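PDB 3KYZ: sensor protein pfeS from Pseudomonas aeruginosa, which is a membrane-bound sensor histidine kinase of a two-component system that may activate PfeR by phosphorylation, represented here by its probably periplasmic sensor domain. Local coordinates for residues 43-46 against 47-51; 74-77 against 78-81; 83-86 against 87-90. All coordinates share one frame; numbering follows the deposited sequence.

Contact 1 (43-46 against 47-51); sequences ERFR and KELSA
R44 and E48 meet through their charged ends, one helical turn apart. In the R44 conformer described, the guanidinium turns NH2 toward OE2 of E48, 3.0 Å away, in a salt bridge whose N-H...O angle is 150°. OE2 lies close to the guanidinium plane and is approached on its syn side. The two flat groups are inclined at 65°, and a single N-H makes the bond. The arginine chain bends at chi3 on its way there: CG of R44 lies 3.3 Å from OE2 of E48 before the chain folds back. In this conformer NH1 of R44 has a second acid, E37, which may help to fix the guanidinium's rotation.

E43 and K47 pass at a slant without touching charge to charge. OE2 of E43 is 4.2 Å from NZ of K47, beyond a salt bridge, and a water closes the gap by accepting from NZ and donating to OE2.

R44-E48 and E43-K47 are i to i+4 pairs on helix 17-53 of the Cache-clan sensor domain, and the backbone bonds from K47, E48, L49 and S50 to the carbonyls four residues back confirm the alpha-helical spacing. On the inner side F45 and L49 run side by side in the same direction, CE2 of the ring 3.8 Å from CD2 of the leucine. Both have CG anti to the backbone N (chi1 -179° in F45). The two side chains lie between strand residues (L59 for the ring; V57, L114 and I116 for the leucine) and the earlier part of 17-53, where F45 packs on Q29, A30 and A33 and L49 on Y26. Polar ends lead outward too: OE2 of E43 to T70, R46 to the carbonyl of V57 through NE and to E76, and OG of S50 to the carbonyl of T55.

Contact 2 (74-77 against 78-81); sequences AEES and SHLT
H79 reaches back over helix 74-77 to E75, a histidine-carboxylate pair in the periplasmic sensor domain. Its CB sits 3.3 Å from the carbonyl O of E76, the same atom that receives the H79 backbone N-H. With CG anti to the carbonyl carbon, the ring is laid back along the helix. From there one face of the imidazole covers the E75-E76 backbone: CA of E76 stands 4.0 Å from the ring centroid and 17° off its normal, a CH-pi contact, and O of E75 approaches the same face near the rim, 3.3 Å from CD2 of H79.

At the tip, NE2 of H79 donates to OE2 of E75 over 2.7 Å, in the E75 conformer described; a crystal neighbour touches this glutamate and may favour that conformer. The N-H...O angle is 143°, the donor comes from above the carboxylate plane, and the ring and carboxylate planes are 80° apart. A bend at chi2 of E75 brings its acid group round to this nitrogen. Y100 stacks on the same imidazole and W56 meets it edge-to-face, so the ring joins helix 74-77 to aromatic neighbours.

The neighbouring S78 returns its side chain to the helix in a similar way. The hydroxyl lies between the backbone N and the carbonyl carbon, and from that position OG of S78 donates to the carbonyl O of E75 over 2.6 Å.

Contact 3 (83-86 against 87-90); sequences MRKL and DWPM
R84 holds the carbonyl O of P89 side-on with two nitrogens, NE at 3.1 Å and NH2 at 3.0 Å. For both bonds P89 O lies in the guanidinium plane. NE stands almost in line with the carbonyl bond (C=O...N angle 177°), whereas NH2 comes in from the flank. Bends at chi2 and chi3 curl the arginine back to this oxygen. CE3 of W88 rests over one face of the guanidinium, toward its rim, but the indole is turned 66° from it, so this is no parallel stack.

The indole itself lies against K85. CB of the lysine stands over the five-membered ring, 3.6 Å from its centroid and 9° off the normal, a well-centred CH-pi contact; CG of K85 lies over the rim of the six-membered ring, and CD of K85 passes beyond that rim, 3.7 Å from CZ2 of W88.

Behind these side chains is the backbone. K85 to W88 form a type I beta turn closed by W88 N to K85 O at 3.0 Å, which sets the indole beside the lysine. A water donates to the carbonyls of both L86 and W88, bridging two carbonyls of the turn itself. Further out, the R84 backbone bonds to strand 100-104, L86 packs on V101 and I103 and on helix 17-53, and F82 of the second subunit meets the W88 ring edge-to-face.

Two N-H bonds to one carbonyl oxygen, both in the guanidinium plane, probably hold the rotation of the R84 guanidinium, while K85 contributes the aliphatic part of its chain, which packs on the indole.

From the N terminus, helix 17-53 comes first and carries contact 1 near its C-terminal end. Strand 57-60 and a loop lead to helix 74-77, where contact 2 takes in the helix and the residues after it; contact 3 adds a turn before strand 100-104 and connects to that strand and to helix 17-53. Each contact is continuous in sequence and closes only a local turn, and the three follow in series without nesting or crossing. Contacts 1 and 2, centres about 18 Å apart, are joined by the salt bridge from R46 NH2 to E76 OE2, 2.7 Å long. Contacts 1 and 3 lie on opposite sides of the chain's centre, while 2 and 3 both touch the second subunit.

Contact 1 (43-46 against 47-51)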
loop_
_atom_site.group_PDB
_atom_site.type_symbol
_atom_site.label_atom_id
_atom_site.label_comp_id
_atom_site.label_asym_id
_atom_site.label_seq_id
_atom_site.Cartn_x
_atom_site.Cartn_y
_atom_site.Cartn_z
ATOM N N GLU A 43 -2.155 -19.917 -5.127
ATOM C CA GLU A 43 -3.597 -19.840 -5.332
ATOM C C GLU A 43 -4.325 -20.747 -4.340
ATOM O O GLU A 43 -5.274 -20.331 -3.676
ATOM C CB GLU A 43 -3.949 -20.233 -6.768
ATOM C CG GLU A 43 -5.413 -20.042 -7.118
ATOM C CD GLU A 43 -5.770 -18.590 -7.350
ATOM O OE1 GLU A 43 -4.846 -17.750 -7.408
ATOM O OE2 GLU A 43 -6.977 -18.290 -7.486
ATOM N N ARG A 44 -3.869 -21.990 -4.231
ATOM C CA ARG A 44 -4.499 -22.926 -3.310
ATOM C C ARG A 44 -4.348 -22.472 -1.864
ATOM O O ARG A 44 -5.301 -22.556 -1.085
ATOM C CB ARG A 44 -3.948 -24.340 -3.490
ATOM C CG ARG A 44 -4.639 -25.370 -2.609
ATOM C CD ARG A 44 -4.240 -26.784 -2.995
ATOM N NE ARG A 44 -2.791 -26.933 -3.062
ATOM C CZ ARG A 44 -2.016 -27.189 -2.015
ATOM N NH1 ARG A 44 -0.705 -27.308 -2.176
ATOM N NH2 ARG A 44 -2.551 -27.325 -0.807
ATOM N N PHE A 45 -3.165 -21.976 -1.511
ATOM C CA PHE A 45 -2.939 -21.519 -0.144
ATOM C C PHE A 45 -3.866 -20.355 0.206
ATOM O O PHE A 45 -4.467 -20.317 1.277
ATOM C CB PHE A 45 -1.478 -21.123 0.093
ATOM C CG PHE A 45 -1.213 -20.679 1.494
ATOM C CD1 PHE A 45 -0.894 -21.603 2.475
ATOM C CD2 PHE A 45 -1.339 -19.344 1.848
ATOM C CE1 PHE A 45 -0.673 -21.197 3.780
ATOM C CE2 PHE A 45 -1.120 -18.937 3.154
ATOM C CZ PHE A 45 -0.784 -19.860 4.119
ATOM N N ARG A 46 -3.967 -19.398 -0.702
ATOM C CA ARG A 46 -4.836 -18.252 -0.509
ATOM C C ARG A 46 -6.282 -18.680 -0.229
ATOM O O ARG A 46 -6.924 -18.201 0.710
ATOM C CB ARG A 46 -4.778 -17.373 -1.757
ATOM C CG ARG A 46 -5.732 -16.248 -1.726
ATOM C CD ARG A 46 -5.737 -15.498 -3.037
ATOM N NE ARG A 46 -6.438 -14.258 -2.808
ATOM C CZ ARG A 46 -6.809 -13.397 -3.742
ATOM N NH1 ARG A 46 -6.547 -13.620 -5.028
ATOM N NH2 ARG A 46 -7.454 -12.306 -3.366
ATOM N N LYS A 47 -6.784 -19.606 -1.036
ATOM C CA LYS A 47 -8.147 -20.102 -0.873
ATOM C C LYS A 47 -8.330 -20.820 0.469
ATOM O O LYS A 47 -9.325 -20.611 1.168
ATOM C CB LYS A 47 -8.501 -21.042 -2.024
ATOM C CG LYS A 47 -8.704 -20.353 -3.371
ATOM C CD LYS A 47 -9.022 -21.393 -4.434
ATOM C CE LYS A 47 -9.088 -20.796 -5.826
ATOM N NZ LYS A 47 -9.028 -21.881 -6.851
ATOM N N GLU A 48 -7.375 -21.674 0.819
ATOM C CA GLU A 48 -7.457 -22.448 2.056
ATOM C C GLU A 48 -7.425 -21.544 3.286
ATOM O O GLU A 48 -8.210 -21.723 4.226
ATOM C CB GLU A 48 -6.316 -23.473 2.133
ATOM C CG GLU A 48 -6.415 -24.609 1.119
ATOM C CD GLU A 48 -5.162 -25.473 1.090
ATOM O OE1 GLU A 48 -4.173 -25.114 1.765
ATOM O OE2 GLU A 48 -5.159 -26.511 0.393
ATOM N N LEU A 49 -6.518 -20.572 3.287
ATOM C CA LEU A 49 -6.388 -19.697 4.446
ATOM C C LEU A 49 -7.605 -18.788 4.575
ATOM O O LEU A 49 -8.098 -18.548 5.676
ATOM C CB LEU A 49 -5.106 -18.869 4.380
ATOM C CG LEU A 49 -4.850 -17.976 5.596
ATOM C CD1 LEU A 49 -4.838 -18.810 6.879
ATOM C CD2 LEU A 49 -3.537 -17.205 5.439
ATOM N N SER A 50 -8.079 -18.279 3.444
ATOM C CA SER A 50 -9.264 -17.441 3.437
ATOM C C SER A 50 -10.465 -18.178 4.030
ATOM O O SER A 50 -11.231 -17.617 4.814
ATOM C CB SER A 50 -9.580 -16.978 2.018
ATOM O OG SER A 50 -10.704 -16.131 2.036
ATOM N N ALA A 51 -10.631 -19.436 3.648
ATOM C CA ALA A 51 -11.747 -20.229 4.156
ATOM C C ALA A 51 -11.574 -20.528 5.641
ATOM O O ALA A 51 -12.522 -20.446 6.423
ATOM C CB ALA A 51 -11.884 -21.520 3.370
HETATM O O HOH W 1 -8.527 -20.364 -9.065
#

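Contact 2 (74-77 against 78-81)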
loop_
_atom_site.group_PDB
_atom_site.type_symbol
_atom_site.label_atom_id
_atom_site.label_comp_id
_atom_site.label_asym_id
_atom_site.label_seq_id
_atom_site.Cartn_x
_atom_site.Cartn_y
_atom_site.Cartn_z
ATOM N N ALA A 74 -8.986 -4.277 -9.048
ATOM C CA ALA A 74 -8.616 -2.947 -8.569
ATOM C C ALA A 74 -9.075 -2.756 -7.126
ATOM O O ALA A 74 -8.374 -2.152 -6.314
ATOM C CB ALA A 74 -9.184 -1.869 -9.468
ATOM N N GLU A 75 -10.259 -3.273 -6.807
ATOM C CA GLU A 75 -10.769 -3.203 -5.442
ATOM C C GLU A 75 -9.809 -3.881 -4.461
ATOM O O GLU A 75 -9.546 -3.364 -3.374
ATOM C CB GLU A 75 -12.166 -3.828 -5.354
ATOM C CG GLU A 75 -12.884 -3.570 -4.033
ATOM C CD GLU A 75 -12.583 -4.615 -2.965
ATOM O OE1 GLU A 75 -12.162 -5.739 -3.310
ATOM O OE2 GLU A 75 -12.792 -4.313 -1.772
ATOM N N GLU A 76 -9.287 -5.042 -4.844
ATOM C CA GLU A 76 -8.332 -5.746 -3.994
ATOM C C GLU A 76 -7.014 -4.989 -3.874
ATOM O O GLU A 76 -6.428 -4.918 -2.789
ATOM C CB GLU A 76 -8.096 -7.160 -4.517
ATOM C CG GLU A 76 -9.291 -8.062 -4.268
ATOM C CD GLU A 76 -9.127 -9.434 -4.884
ATOM O OE1 GLU A 76 -8.884 -9.519 -6.103
ATOM O OE2 GLU A 76 -9.255 -10.433 -4.149
ATOM N N SER A 77 -6.537 -4.426 -4.981
ATOM C CA SER A 77 -5.314 -3.624 -4.929
ATOM C C SER A 77 -5.459 -2.477 -3.931
ATOM O O SER A 77 -4.489 -2.100 -3.276
ATOM C CB SER A 77 -4.942 -3.081 -6.313
ATOM O OG SER A 77 -4.504 -4.136 -7.161
ATOM N N SER A 78 -6.664 -1.921 -3.816
ATOM C CA SER A 78 -6.872 -0.799 -2.898
ATOM C C SER A 78 -6.657 -1.197 -1.430
ATOM O O SER A 78 -6.431 -0.331 -0.582
ATOM C CB SER A 78 -8.255 -0.155 -3.096
ATOM O OG SER A 78 -9.296 -0.902 -2.476
ATOM N N HIS A 79 -6.711 -2.496 -1.138
ATOM C CA HIS A 79 -6.475 -2.978 0.226
ATOM C C HIS A 79 -5.000 -2.953 0.608
ATOM O O HIS A 79 -4.656 -3.151 1.772
ATOM C CB HIS A 79 -6.929 -4.431 0.391
ATOM C CG HIS A 79 -8.360 -4.682 0.045
ATOM N ND1 HIS A 79 -8.850 -5.949 -0.188
ATOM C CD2 HIS A 79 -9.409 -3.839 -0.098
ATOM C CE1 HIS A 79 -10.139 -5.875 -0.469
ATOM N NE2 HIS A 79 -10.502 -4.606 -0.424
ATOM N N LEU A 80 -4.131 -2.764 -0.379
ATOM C CA LEU A 80 -2.697 -2.913 -0.168
ATOM C C LEU A 80 -1.973 -1.632 0.226
ATOM O O LEU A 80 -0.756 -1.653 0.410
ATOM C CB LEU A 80 -2.041 -3.454 -1.439
ATOM C CG LEU A 80 -2.612 -4.778 -1.956
ATOM C CD1 LEU A 80 -1.892 -5.171 -3.244
ATOM C CD2 LEU A 80 -2.519 -5.885 -0.888
ATOM N N THR A 81 -2.697 -0.525 0.351
ATOM C CA THR A 81 -2.050 0.783 0.453
ATOM C C THR A 81 -1.962 1.378 1.857
ATOM O O THR A 81 -1.165 2.296 2.081
ATOM C CB THR A 81 -2.741 1.824 -0.465
ATOM O OG1 THR A 81 -4.136 1.890 -0.139
ATOM C CG2 THR A 81 -2.581 1.443 -1.927
#

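Contact 3 (83-86 against 87-90)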
loop_
_atom_site.group_PDB
_atom_site.type_symbol
_atom_site.label_atom_id
_atom_site.label_comp_id
_atom_site.label_asym_id
_atom_site.label_seq_id
_atom_site.Cartn_x
_atom_site.Cartn_y
_atom_site.Cartn_z
HETATM N N MSE A 83 -1.764 -0.569 4.953
HETATM C CA MSE A 83 -1.628 -1.781 5.743
HETATM C C MSE A 83 -0.902 -1.558 7.058
HETATM O O MSE A 83 -0.329 -0.486 7.289
HETATM C CB MSE A 83 -0.937 -2.866 4.915
HETATM C CG MSE A 83 -1.703 -3.187 3.634
HETATM SE SE MSE A 83 -1.193 -4.873 2.834
HETATM C CE MSE A 83 0.465 -4.343 1.996
ATOM N N ARG A 84 -0.946 -2.574 7.922
ATOM C CA ARG A 84 -0.255 -2.545 9.210
ATOM C C ARG A 84 0.661 -3.753 9.333
ATOM O O ARG A 84 0.323 -4.843 8.857
ATOM C CB ARG A 84 -1.260 -2.584 10.370
ATOM C CG ARG A 84 -2.435 -1.628 10.236
ATOM C CD ARG A 84 -1.989 -0.177 10.290
ATOM N NE ARG A 84 -1.560 0.197 11.634
ATOM C CZ ARG A 84 -0.893 1.308 11.927
ATOM N NH1 ARG A 84 -0.569 2.169 10.965
ATOM N NH2 ARG A 84 -0.548 1.560 13.184
ATOM N N LYS A 85 1.812 -3.575 9.976
ATOM C CA LYS A 85 2.665 -4.712 10.318
ATOM C C LYS A 85 2.233 -5.321 11.646
ATOM O O LYS A 85 1.527 -4.684 12.432
ATOM C CB LYS A 85 4.137 -4.305 10.366
ATOM C CG LYS A 85 4.712 -3.946 9.000
ATOM C CD LYS A 85 6.216 -3.783 9.085
ATOM C CE LYS A 85 6.800 -3.315 7.760
ATOM N NZ LYS A 85 8.280 -3.171 7.832
ATOM N N LEU A 86 2.664 -6.554 11.896
ATOM C CA LEU A 86 2.179 -7.316 13.048
ATOM C C LEU A 86 2.402 -6.633 14.396
ATOM O O LEU A 86 1.628 -6.851 15.333
ATOM C CB LEU A 86 2.802 -8.710 13.074
ATOM C CG LEU A 86 2.227 -9.699 12.055
ATOM C CD1 LEU A 86 3.090 -10.951 11.964
ATOM C CD2 LEU A 86 0.792 -10.059 12.410
ATOM N N ASP A 87 3.459 -5.834 14.512
ATOM C CA ASP A 87 3.761 -5.197 15.796
ATOM C C ASP A 87 3.333 -3.737 15.889
ATOM O O ASP A 87 3.726 -3.021 16.816
ATOM C CB ASP A 87 5.235 -5.359 16.169
ATOM C CG ASP A 87 6.170 -4.755 15.152
ATOM O OD1 ASP A 87 5.738 -4.476 14.010
ATOM O OD2 ASP A 87 7.356 -4.569 15.502
ATOM N N TRP A 88 2.517 -3.299 14.936
ATOM C CA TRP A 88 2.014 -1.934 14.938
ATOM C C TRP A 88 0.672 -1.864 15.657
ATOM O O TRP A 88 -0.036 -2.862 15.753
ATOM C CB TRP A 88 1.838 -1.432 13.501
ATOM C CG TRP A 88 3.113 -1.262 12.736
ATOM C CD1 TRP A 88 4.385 -1.574 13.150
ATOM C CD2 TRP A 88 3.241 -0.727 11.413
ATOM N NE1 TRP A 88 5.292 -1.264 12.155
ATOM C CE2 TRP A 88 4.611 -0.751 11.080
ATOM C CE3 TRP A 88 2.325 -0.237 10.477
ATOM C CZ2 TRP A 88 5.088 -0.294 9.853
ATOM C CZ3 TRP A 88 2.799 0.209 9.254
ATOM C CH2 TRP A 88 4.171 0.181 8.956
ATOM N N PRO A 89 0.301 -0.673 16.148
ATOM C CA PRO A 89 -1.034 -0.526 16.741
ATOM C C PRO A 89 -2.128 -0.914 15.743
ATOM O O PRO A 89 -1.989 -0.637 14.550
ATOM C CB PRO A 89 -1.117 0.971 17.064
ATOM C CG PRO A 89 0.303 1.437 17.121
ATOM C CD PRO A 89 1.057 0.590 16.140
HETATM N N MSE A 90 -3.193 -1.545 16.232
HETATM C CA MSE A 90 -4.297 -2.016 15.395
HETATM C C MSE A 90 -5.617 -1.386 15.817
HETATM O O MSE A 90 -5.925 -1.327 17.007
HETATM C CB MSE A 90 -4.451 -3.530 15.531
HETATM C CG MSE A 90 -3.221 -4.324 15.188
HETATM SE SE MSE A 90 -3.233 -4.889 13.340
HETATM C CE MSE A 90 -1.368 -5.447 13.234
HETATM O O HOH W 2 0.226 -5.235 17.024
#